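Local coordinates for Poly(A) ribonuclease POP2 (Saccharomyces cerevisiae, PDB 1UOC), which degrades poly(A) tails of messenger RNA as a 3'-exoribonuclease, probably as a catalytic subunit of the CCR4-NOT deadenylase complex, at residues A[99-111]-A[128-141]. Sequence-based numbering, arbitrary orientation.
Sequences TWQFNFEFDPKKE and FEKHENLGIDVFEF
His131 O is gripped twice from the facing segment: Phe106 N donates to it at 3.3 Å from above the carbonyl plane, a bent bond, and Glu105 CA adds a C-H...O contact at 3.3 Å. The imidazole of the same residue works in the other direction. His131 ND1 gives its hydrogen to Phe104 O over 2.8 Å, with the acceptor almost exactly in the ring plane, a bond that fixes the ring's rotation; Trp20 packs edge-to-face with this imidazole. Next along, Ile136 N reaches Asn103 O at 2.8 Å in a virtually straight bond on a lone pair, while Glu105 N returns one to Ile136 O, closing a single beta bridge around Phe104 and Ile136. Gly135, without a side chain, lets the backbones approach to 3.6 Å between its CA and Glu105 CA. Beyond the bridge Phe102, Phe104 and Phe141 form an aromatic cluster, two edge-to-face pairs sharing Phe141. Phe141, its CG anti to the backbone N (chi1 169°), sets CE1 over the centre of the Phe102 face, and its own face receives the edge of Phe104, whose plane stands at 85° to it. Asp137 OD1 caps the helix beginning at Val138 by accepting from Glu140 N with its anti lone pair. The bridge and the histidine bond tie the turn between helices 128-134 and 138-146 to the end of strand 99-103, next to strand 17-19 in the mixed sheet of this DEDD-type, RNase H-like nuclease domain.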
ATOM      1  N   THR A  99      -0.798 -10.620  -6.526  1.00 28.04           N
ATOM      2  CA  THR A  99      -1.470  -9.596  -5.736  1.00 26.55           C
ATOM      3  C   THR A  99      -2.354 -10.315  -4.741  1.00 25.54           C
ATOM      4  O   THR A  99      -3.022 -11.284  -5.084  1.00 25.55           O
ATOM      5  CB  THR A  99      -2.338  -8.668  -6.616  1.00 25.04           C
ATOM      6  OG1 THR A  99      -1.502  -7.981  -7.544  1.00 25.61           O
ATOM      7  CG2 THR A  99      -3.053  -7.615  -5.746  1.00 23.56           C
ATOM      8  N   TRP A 100      -2.359  -9.832  -3.509  1.00 25.73           N
ATOM      9  CA  TRP A 100      -3.127 -10.457  -2.453  1.00 24.17           C
ATOM     10  C   TRP A 100      -3.980  -9.427  -1.751  1.00 27.59           C
ATOM     11  O   TRP A 100      -3.609  -8.253  -1.660  1.00 23.99           O
ATOM     12  CB  TRP A 100      -2.175 -11.070  -1.419  1.00 24.85           C
ATOM     13  CG  TRP A 100      -1.366 -12.230  -1.942  1.00 26.69           C
ATOM     14  CD1 TRP A 100      -1.698 -13.554  -1.881  1.00 24.66           C
ATOM     15  CD2 TRP A 100      -0.135 -12.156  -2.672  1.00 24.89           C
ATOM     16  NE1 TRP A 100      -0.753 -14.306  -2.530  1.00 27.25           N
ATOM     17  CE2 TRP A 100       0.217 -13.475  -3.031  1.00 26.68           C
ATOM     18  CE3 TRP A 100       0.700 -11.099  -3.065  1.00 24.15           C
ATOM     19  CZ2 TRP A 100       1.374 -13.770  -3.764  1.00 25.28           C
ATOM     20  CZ3 TRP A 100       1.845 -11.389  -3.793  1.00 26.60           C
ATOM     21  CH2 TRP A 100       2.172 -12.718  -4.137  1.00 27.94           C
ATOM     22  N   GLN A 101      -5.126  -9.881  -1.257  1.00 27.68           N
ATOM     23  CA  GLN A 101      -6.016  -9.034  -0.491  1.00 29.26           C
ATOM     24  C   GLN A 101      -6.254  -9.778   0.798  1.00 29.88           C
ATOM     25  O   GLN A 101      -6.996 -10.753   0.828  1.00 29.68           O
ATOM     26  CB  GLN A 101      -7.354  -8.796  -1.185  1.00 29.51           C
ATOM     27  CG  GLN A 101      -8.226  -7.811  -0.388  1.00 30.98           C
ATOM     28  CD  GLN A 101      -9.500  -7.418  -1.111  1.00 28.33           C
ATOM     29  OE1 GLN A 101     -10.484  -8.142  -1.091  1.00 36.38           O
ATOM     30  NE2 GLN A 101      -9.481  -6.267  -1.751  1.00 30.75           N
ATOM     31  N   PHE A 102      -5.605  -9.325   1.860  1.00 29.25           N
ATOM     32  CA  PHE A 102      -5.764  -9.949   3.156  1.00 31.15           C
ATOM     33  C   PHE A 102      -7.020  -9.396   3.829  1.00 33.22           C
ATOM     34  O   PHE A 102      -7.202  -8.185   3.934  1.00 33.14           O
ATOM     35  CB  PHE A 102      -4.531  -9.679   4.020  1.00 30.51           C
ATOM     36  CG  PHE A 102      -3.242 -10.208   3.430  1.00 29.89           C
ATOM     37  CD1 PHE A 102      -2.511  -9.448   2.516  1.00 28.20           C
ATOM     38  CD2 PHE A 102      -2.767 -11.462   3.787  1.00 28.12           C
ATOM     39  CE1 PHE A 102      -1.325  -9.932   1.967  1.00 27.05           C
ATOM     40  CE2 PHE A 102      -1.579 -11.960   3.244  1.00 31.81           C
ATOM     41  CZ  PHE A 102      -0.857 -11.189   2.330  1.00 28.12           C
ATOM     42  N   ASN A 103      -7.890 -10.292   4.278  1.00 34.84           N
ATOM     43  CA  ASN A 103      -9.133  -9.894   4.932  1.00 33.57           C
ATOM     44  C   ASN A 103      -8.996 -10.193   6.429  1.00 34.55           C
ATOM     45  O   ASN A 103      -8.727 -11.324   6.824  1.00 33.73           O
ATOM     46  CB  ASN A 103     -10.295 -10.662   4.304  1.00 33.26           C
ATOM     47  CG  ASN A 103     -10.405 -10.428   2.796  1.00 32.95           C
ATOM     48  OD1 ASN A 103      -9.920 -11.226   1.988  1.00 34.91           O
ATOM     49  ND2 ASN A 103     -11.035  -9.327   2.417  1.00 31.63           N
ATOM     50  N   PHE A 104      -9.159  -9.172   7.263  1.00 35.30           N
ATOM     51  CA  PHE A 104      -8.984  -9.353   8.698  1.00 37.60           C
ATOM     52  C   PHE A 104     -10.254  -9.617   9.485  1.00 39.85           C
ATOM     53  O   PHE A 104     -11.363  -9.288   9.043  1.00 42.05           O
ATOM     54  CB  PHE A 104      -8.254  -8.149   9.292  1.00 36.59           C
ATOM     55  CG  PHE A 104      -6.880  -7.950   8.735  1.00 36.22           C
ATOM     56  CD1 PHE A 104      -6.667  -7.109   7.650  1.00 38.19           C
ATOM     57  CD2 PHE A 104      -5.794  -8.628   9.277  1.00 37.93           C
ATOM     58  CE1 PHE A 104      -5.382  -6.941   7.108  1.00 37.18           C
ATOM     59  CE2 PHE A 104      -4.509  -8.471   8.744  1.00 37.83           C
ATOM     60  CZ  PHE A 104      -4.305  -7.626   7.657  1.00 35.25           C
ATOM     61  N   GLU A 105     -10.083 -10.205  10.662  1.00 41.64           N
ATOM     62  CA  GLU A 105     -11.216 -10.520  11.517  1.00 47.74           C
ATOM     63  C   GLU A 105     -11.967  -9.253  11.880  1.00 50.09           C
ATOM     64  O   GLU A 105     -11.370  -8.197  12.071  1.00 51.01           O
ATOM     65  CB  GLU A 105     -10.757 -11.243  12.788  1.00 48.82           C
ATOM     66  CG  GLU A 105     -10.058 -10.380  13.821  1.00 53.45           C
ATOM     67  CD  GLU A 105      -9.359 -11.220  14.888  1.00 55.27           C
ATOM     68  OE1 GLU A 105      -8.966 -10.671  15.939  1.00 57.89           O
ATOM     69  OE2 GLU A 105      -9.194 -12.437  14.664  1.00 55.98           O
ATOM     70  N   PHE A 106     -13.284  -9.372  11.965  1.00 51.92           N
ATOM     71  CA  PHE A 106     -14.131  -8.245  12.288  1.00 55.58           C
ATOM     72  C   PHE A 106     -15.215  -8.680  13.270  1.00 57.08           C
ATOM     73  O   PHE A 106     -15.847  -9.716  13.084  1.00 57.97           O
ATOM     74  CB  PHE A 106     -14.758  -7.704  11.008  1.00 55.40           C
ATOM     75  CG  PHE A 106     -15.669  -6.550  11.232  1.00 57.51           C
ATOM     76  CD1 PHE A 106     -15.172  -5.334  11.695  1.00 57.38           C
ATOM     77  CD2 PHE A 106     -17.032  -6.679  10.996  1.00 57.98           C
ATOM     78  CE1 PHE A 106     -16.019  -4.261  11.923  1.00 58.03           C
ATOM     79  CE2 PHE A 106     -17.890  -5.614  11.221  1.00 58.87           C
ATOM     80  CZ  PHE A 106     -17.382  -4.399  11.687  1.00 59.03           C
ATOM     81  N   ASP A 107     -15.426  -7.874  14.305  1.00 59.19           N
ATOM     82  CA  ASP A 107     -16.412  -8.169  15.346  1.00 62.47           C
ATOM     83  C   ASP A 107     -17.773  -7.538  15.044  1.00 62.85           C
ATOM     84  O   ASP A 107     -17.938  -6.325  15.137  1.00 59.40           O
ATOM     85  CB  ASP A 107     -15.886  -7.662  16.691  1.00 66.04           C
ATOM     86  CG  ASP A 107     -14.422  -7.239  16.614  1.00 70.46           C
ATOM     87  OD1 ASP A 107     -14.126  -6.238  15.913  1.00 72.10           O
ATOM     88  OD2 ASP A 107     -13.563  -7.911  17.234  1.00 73.02           O
ATOM     89  N   PRO A 108     -18.765  -8.369  14.682  1.00 64.67           N
ATOM     90  CA  PRO A 108     -20.132  -7.951  14.350  1.00 66.81           C
ATOM     91  C   PRO A 108     -20.845  -7.141  15.432  1.00 68.34           C
ATOM     92  O   PRO A 108     -21.918  -6.590  15.189  1.00 67.38           O
ATOM     93  CB  PRO A 108     -20.840  -9.279  14.078  1.00 66.76           C
ATOM     94  CG  PRO A 108     -19.737 -10.152  13.584  1.00 66.37           C
ATOM     95  CD  PRO A 108     -18.627  -9.829  14.543  1.00 65.66           C
ATOM     96  N   LYS A 109     -20.257  -7.071  16.622  1.00 70.52           N
ATOM     97  CA  LYS A 109     -20.881  -6.328  17.705  1.00 74.10           C
ATOM     98  C   LYS A 109     -20.111  -5.063  18.090  1.00 75.89           C
ATOM     99  O   LYS A 109     -20.605  -4.253  18.870  1.00 76.30           O
ATOM    100  CB  LYS A 109     -21.062  -7.240  18.920  1.00 75.71           C
ATOM    101  CG  LYS A 109     -21.956  -6.676  20.042  1.00 79.35           C
ATOM    102  CD  LYS A 109     -23.454  -6.677  19.693  1.00 80.01           C
ATOM    103  CE  LYS A 109     -23.900  -5.387  19.008  1.00 80.29           C
ATOM    104  NZ  LYS A 109     -23.792  -4.192  19.897  1.00 79.56           N
ATOM    105  N   LYS A 110     -18.907  -4.883  17.553  1.00 78.26           N
ATOM    106  CA  LYS A 110     -18.143  -3.676  17.856  1.00 80.89           C
ATOM    107  C   LYS A 110     -18.924  -2.501  17.259  1.00 82.28           C
ATOM    108  O   LYS A 110     -19.068  -2.379  16.043  1.00 82.33           O
ATOM    109  CB  LYS A 110     -16.727  -3.758  17.264  1.00 82.62           C
ATOM    110  CG  LYS A 110     -16.663  -3.846  15.740  1.00 84.57           C
ATOM    111  CD  LYS A 110     -16.244  -2.527  15.100  1.00 85.40           C
ATOM    112  CE  LYS A 110     -14.738  -2.307  15.192  1.00 86.07           C
ATOM    113  NZ  LYS A 110     -14.240  -2.270  16.596  1.00 86.76           N
ATOM    114  N   GLU A 111     -19.434  -1.645  18.137  1.00 83.89           N
ATOM    115  CA  GLU A 111     -20.256  -0.497  17.758  1.00 85.35           C
ATOM    116  C   GLU A 111     -19.465   0.738  17.313  1.00 85.69           C
ATOM    117  O   GLU A 111     -19.907   1.865  17.514  1.00 85.54           O
ATOM    118  CB  GLU A 111     -21.134  -0.146  18.959  1.00 85.74           C
ATOM    119  CG  GLU A 111     -22.488   0.427  18.643  1.00 88.39           C
ATOM    120  CD  GLU A 111     -23.558  -0.139  19.559  1.00 89.77           C
ATOM    121  OE1 GLU A 111     -23.271  -0.326  20.762  1.00 90.28           O
ATOM    122  OE2 GLU A 111     -24.685  -0.392  19.081  1.00 90.75           O
ATOM    123  N   PHE A 128     -19.354  -8.923   5.619  1.00 49.81           N
ATOM    124  CA  PHE A 128     -18.991  -8.924   7.028  1.00 49.07           C
ATOM    125  C   PHE A 128     -19.016 -10.305   7.663  1.00 48.01           C
ATOM    126  O   PHE A 128     -18.252 -10.574   8.590  1.00 49.93           O
ATOM    127  CB  PHE A 128     -19.908  -7.972   7.811  1.00 48.49           C
ATOM    128  CG  PHE A 128     -19.722  -6.523   7.457  1.00 45.59           C
ATOM    129  CD1 PHE A 128     -18.524  -5.875   7.727  1.00 45.65           C
ATOM    130  CD2 PHE A 128     -20.747  -5.807   6.845  1.00 46.52           C
ATOM    131  CE1 PHE A 128     -18.348  -4.530   7.392  1.00 44.90           C
ATOM    132  CE2 PHE A 128     -20.580  -4.464   6.509  1.00 44.23           C
ATOM    133  CZ  PHE A 128     -19.381  -3.829   6.782  1.00 43.60           C
ATOM    134  N   GLU A 129     -19.876 -11.187   7.172  1.00 47.46           N
ATOM    135  CA  GLU A 129     -19.960 -12.517   7.758  1.00 48.02           C
ATOM    136  C   GLU A 129     -18.699 -13.342   7.501  1.00 46.31           C
ATOM    137  O   GLU A 129     -18.304 -14.169   8.320  1.00 45.77           O
ATOM    138  CB  GLU A 129     -21.186 -13.262   7.237  1.00 50.18           C
ATOM    139  CG  GLU A 129     -21.479 -14.509   8.052  1.00 55.87           C
ATOM    140  CD  GLU A 129     -22.834 -15.112   7.761  1.00 57.93           C
ATOM    141  OE1 GLU A 129     -23.396 -15.740   8.683  1.00 59.36           O
ATOM    142  OE2 GLU A 129     -23.331 -14.969   6.620  1.00 60.17           O
ATOM    143  N   LYS A 130     -18.077 -13.122   6.351  1.00 45.03           N
ATOM    144  CA  LYS A 130     -16.854 -13.830   6.014  1.00 43.76           C
ATOM    145  C   LYS A 130     -15.722 -13.327   6.907  1.00 42.38           C
ATOM    146  O   LYS A 130     -14.841 -14.090   7.294  1.00 41.97           O
ATOM    147  CB  LYS A 130     -16.495 -13.594   4.543  1.00 45.17           C
ATOM    148  CG  LYS A 130     -17.448 -14.228   3.544  1.00 43.27           C
ATOM    149  CD  LYS A 130     -16.927 -14.003   2.137  1.00 44.44           C
ATOM    150  CE  LYS A 130     -17.749 -14.752   1.099  1.00 44.24           C
ATOM    151  NZ  LYS A 130     -17.343 -14.358  -0.285  1.00 46.17           N
ATOM    152  N   HIS A 131     -15.758 -12.039   7.238  1.00 40.57           N
ATOM    153  CA  HIS A 131     -14.726 -11.431   8.074  1.00 40.99           C
ATOM    154  C   HIS A 131     -14.814 -11.905   9.510  1.00 42.96           C
ATOM    155  O   HIS A 131     -13.799 -12.090  10.188  1.00 40.69           O
ATOM    156  CB  HIS A 131     -14.835  -9.907   8.012  1.00 37.90           C
ATOM    157  CG  HIS A 131     -14.216  -9.313   6.784  1.00 36.69           C
ATOM    158  ND1 HIS A 131     -12.879  -8.978   6.714  1.00 33.87           N
ATOM    159  CD2 HIS A 131     -14.734  -9.041   5.563  1.00 36.77           C
ATOM    160  CE1 HIS A 131     -12.603  -8.531   5.504  1.00 35.70           C
ATOM    161  NE2 HIS A 131     -13.711  -8.559   4.784  1.00 36.91           N
ATOM    162  N   GLU A 132     -16.044 -12.104   9.965  1.00 45.61           N
ATOM    163  CA  GLU A 132     -16.306 -12.566  11.315  1.00 48.30           C
ATOM    164  C   GLU A 132     -15.863 -14.014  11.512  1.00 46.40           C
ATOM    165  O   GLU A 132     -15.281 -14.353  12.537  1.00 46.91           O
ATOM    166  CB  GLU A 132     -17.805 -12.436  11.629  1.00 51.38           C
ATOM    167  CG  GLU A 132     -18.275 -13.312  12.786  1.00 55.37           C
ATOM    168  CD  GLU A 132     -19.781 -13.271  13.000  1.00 57.97           C
ATOM    169  OE1 GLU A 132     -20.537 -13.377  12.009  1.00 58.39           O
ATOM    170  OE2 GLU A 132     -20.210 -13.148  14.169  1.00 61.52           O
ATOM    171  N   ASN A 133     -16.125 -14.865  10.531  1.00 45.87           N
ATOM    172  CA  ASN A 133     -15.779 -16.274  10.677  1.00 47.02           C
ATOM    173  C   ASN A 133     -14.481 -16.749  10.043  1.00 46.47           C
ATOM    174  O   ASN A 133     -13.975 -17.807  10.410  1.00 47.29           O
ATOM    175  CB  ASN A 133     -16.925 -17.149  10.161  1.00 48.47           C
ATOM    176  CG  ASN A 133     -18.239 -16.849  10.844  1.00 50.18           C
ATOM    177  OD1 ASN A 133     -18.304 -16.708  12.069  1.00 51.28           O
ATOM    178  ND2 ASN A 133     -19.305 -16.761  10.054  1.00 52.41           N
ATOM    179  N   LEU A 134     -13.939 -15.999   9.093  1.00 43.60           N
ATOM    180  CA  LEU A 134     -12.704 -16.437   8.456  1.00 41.63           C
ATOM    181  C   LEU A 134     -11.635 -15.358   8.405  1.00 40.62           C
ATOM    182  O   LEU A 134     -10.545 -15.589   7.898  1.00 39.72           O
ATOM    183  CB  LEU A 134     -13.006 -16.935   7.046  1.00 42.94           C
ATOM    184  CG  LEU A 134     -14.035 -18.068   6.983  1.00 43.96           C
ATOM    185  CD1 LEU A 134     -14.221 -18.501   5.560  1.00 45.35           C
ATOM    186  CD2 LEU A 134     -13.580 -19.243   7.832  1.00 46.21           C
ATOM    187  N   GLY A 135     -11.954 -14.187   8.943  1.00 38.89           N
ATOM    188  CA  GLY A 135     -11.019 -13.077   8.942  1.00 39.36           C
ATOM    189  C   GLY A 135      -9.739 -13.437   9.653  1.00 37.65           C
ATOM    190  O   GLY A 135      -9.757 -14.141  10.653  1.00 37.89           O
ATOM    191  N   ILE A 136      -8.619 -12.947   9.146  1.00 37.65           N
ATOM    192  CA  ILE A 136      -7.349 -13.274   9.758  1.00 37.01           C
ATOM    193  C   ILE A 136      -7.043 -12.386  10.957  1.00 38.60           C
ATOM    194  O   ILE A 136      -7.530 -11.242  11.052  1.00 36.83           O
ATOM    195  CB  ILE A 136      -6.188 -13.179   8.745  1.00 35.50           C
ATOM    196  CG1 ILE A 136      -5.645 -11.772   8.710  1.00 34.64           C
ATOM    197  CG2 ILE A 136      -6.655 -13.568   7.349  1.00 35.18           C
ATOM    198  CD1 ILE A 136      -4.165 -11.764   8.798  1.00 32.89           C
ATOM    199  N   ASP A 137      -6.234 -12.919  11.870  1.00 37.65           N
ATOM    200  CA  ASP A 137      -5.846 -12.190  13.072  1.00 40.10           C
ATOM    201  C   ASP A 137      -4.678 -11.258  12.749  1.00 39.53           C
ATOM    202  O   ASP A 137      -3.634 -11.700  12.255  1.00 39.92           O
ATOM    203  CB  ASP A 137      -5.482 -13.191  14.177  1.00 43.09           C
ATOM    204  CG  ASP A 137      -4.921 -12.522  15.407  1.00 45.07           C
ATOM    205  OD1 ASP A 137      -3.690 -12.311  15.456  1.00 45.32           O
ATOM    206  OD2 ASP A 137      -5.713 -12.198  16.319  1.00 49.24           O
ATOM    207  N   VAL A 138      -4.845  -9.972  13.044  1.00 40.15           N
ATOM    208  CA  VAL A 138      -3.813  -8.994  12.724  1.00 42.34           C
ATOM    209  C   VAL A 138      -2.433  -9.230  13.331  1.00 42.54           C
ATOM    210  O   VAL A 138      -1.436  -8.925  12.690  1.00 44.97           O
ATOM    211  CB  VAL A 138      -4.279  -7.534  13.033  1.00 42.41           C
ATOM    212  CG1 VAL A 138      -4.068  -7.191  14.492  1.00 45.37           C
ATOM    213  CG2 VAL A 138      -3.521  -6.561  12.149  1.00 44.83           C
ATOM    214  N   PHE A 139      -2.342  -9.765  14.544  1.00 43.38           N
ATOM    215  CA  PHE A 139      -1.015 -10.013  15.113  1.00 44.50           C
ATOM    216  C   PHE A 139      -0.299 -11.129  14.338  1.00 43.69           C
ATOM    217  O   PHE A 139       0.898 -11.039  14.061  1.00 43.64           O
ATOM    218  CB  PHE A 139      -1.095 -10.416  16.590  1.00 47.69           C
ATOM    219  CG  PHE A 139       0.245 -10.779  17.178  1.00 51.41           C
ATOM    220  CD1 PHE A 139       1.192  -9.793  17.439  1.00 53.74           C
ATOM    221  CD2 PHE A 139       0.595 -12.115  17.396  1.00 53.60           C
ATOM    222  CE1 PHE A 139       2.469 -10.127  17.907  1.00 54.32           C
ATOM    223  CE2 PHE A 139       1.876 -12.458  17.865  1.00 53.03           C
ATOM    224  CZ  PHE A 139       2.809 -11.464  18.117  1.00 53.38           C
ATOM    225  N   GLU A 140      -1.040 -12.180  14.004  1.00 40.93           N
ATOM    226  CA  GLU A 140      -0.496 -13.314  13.267  1.00 41.11           C
ATOM    227  C   GLU A 140       0.023 -12.839  11.921  1.00 40.76           C
ATOM    228  O   GLU A 140       1.077 -13.278  11.460  1.00 39.62           O
ATOM    229  CB  GLU A 140      -1.587 -14.365  13.057  1.00 42.24           C
ATOM    230  CG  GLU A 140      -1.141 -15.788  13.319  1.00 48.49           C
ATOM    231  CD  GLU A 140      -2.295 -16.783  13.284  1.00 52.44           C
ATOM    232  OE1 GLU A 140      -3.248 -16.622  14.082  1.00 52.45           O
ATOM    233  OE2 GLU A 140      -2.247 -17.727  12.462  1.00 55.68           O
ATOM    234  N   PHE A 141      -0.738 -11.936  11.300  1.00 39.31           N
ATOM    235  CA  PHE A 141      -0.378 -11.368  10.008  1.00 37.35           C
ATOM    236  C   PHE A 141       0.904 -10.562  10.127  1.00 38.18           C
ATOM    237  O   PHE A 141       1.818 -10.726   9.323  1.00 37.95           O
ATOM    238  CB  PHE A 141      -1.495 -10.450   9.484  1.00 33.40           C
ATOM    239  CG  PHE A 141      -1.096  -9.629   8.277  1.00 30.64           C
ATOM    240  CD1 PHE A 141      -1.197 -10.156   6.987  1.00 27.48           C
ATOM    241  CD2 PHE A 141      -0.561  -8.347   8.438  1.00 29.02           C
ATOM    242  CE1 PHE A 141      -0.769  -9.424   5.875  1.00 26.11           C
ATOM    243  CE2 PHE A 141      -0.132  -7.608   7.338  1.00 27.82           C
ATOM    244  CZ  PHE A 141      -0.235  -8.155   6.049  1.00 27.76           C
TER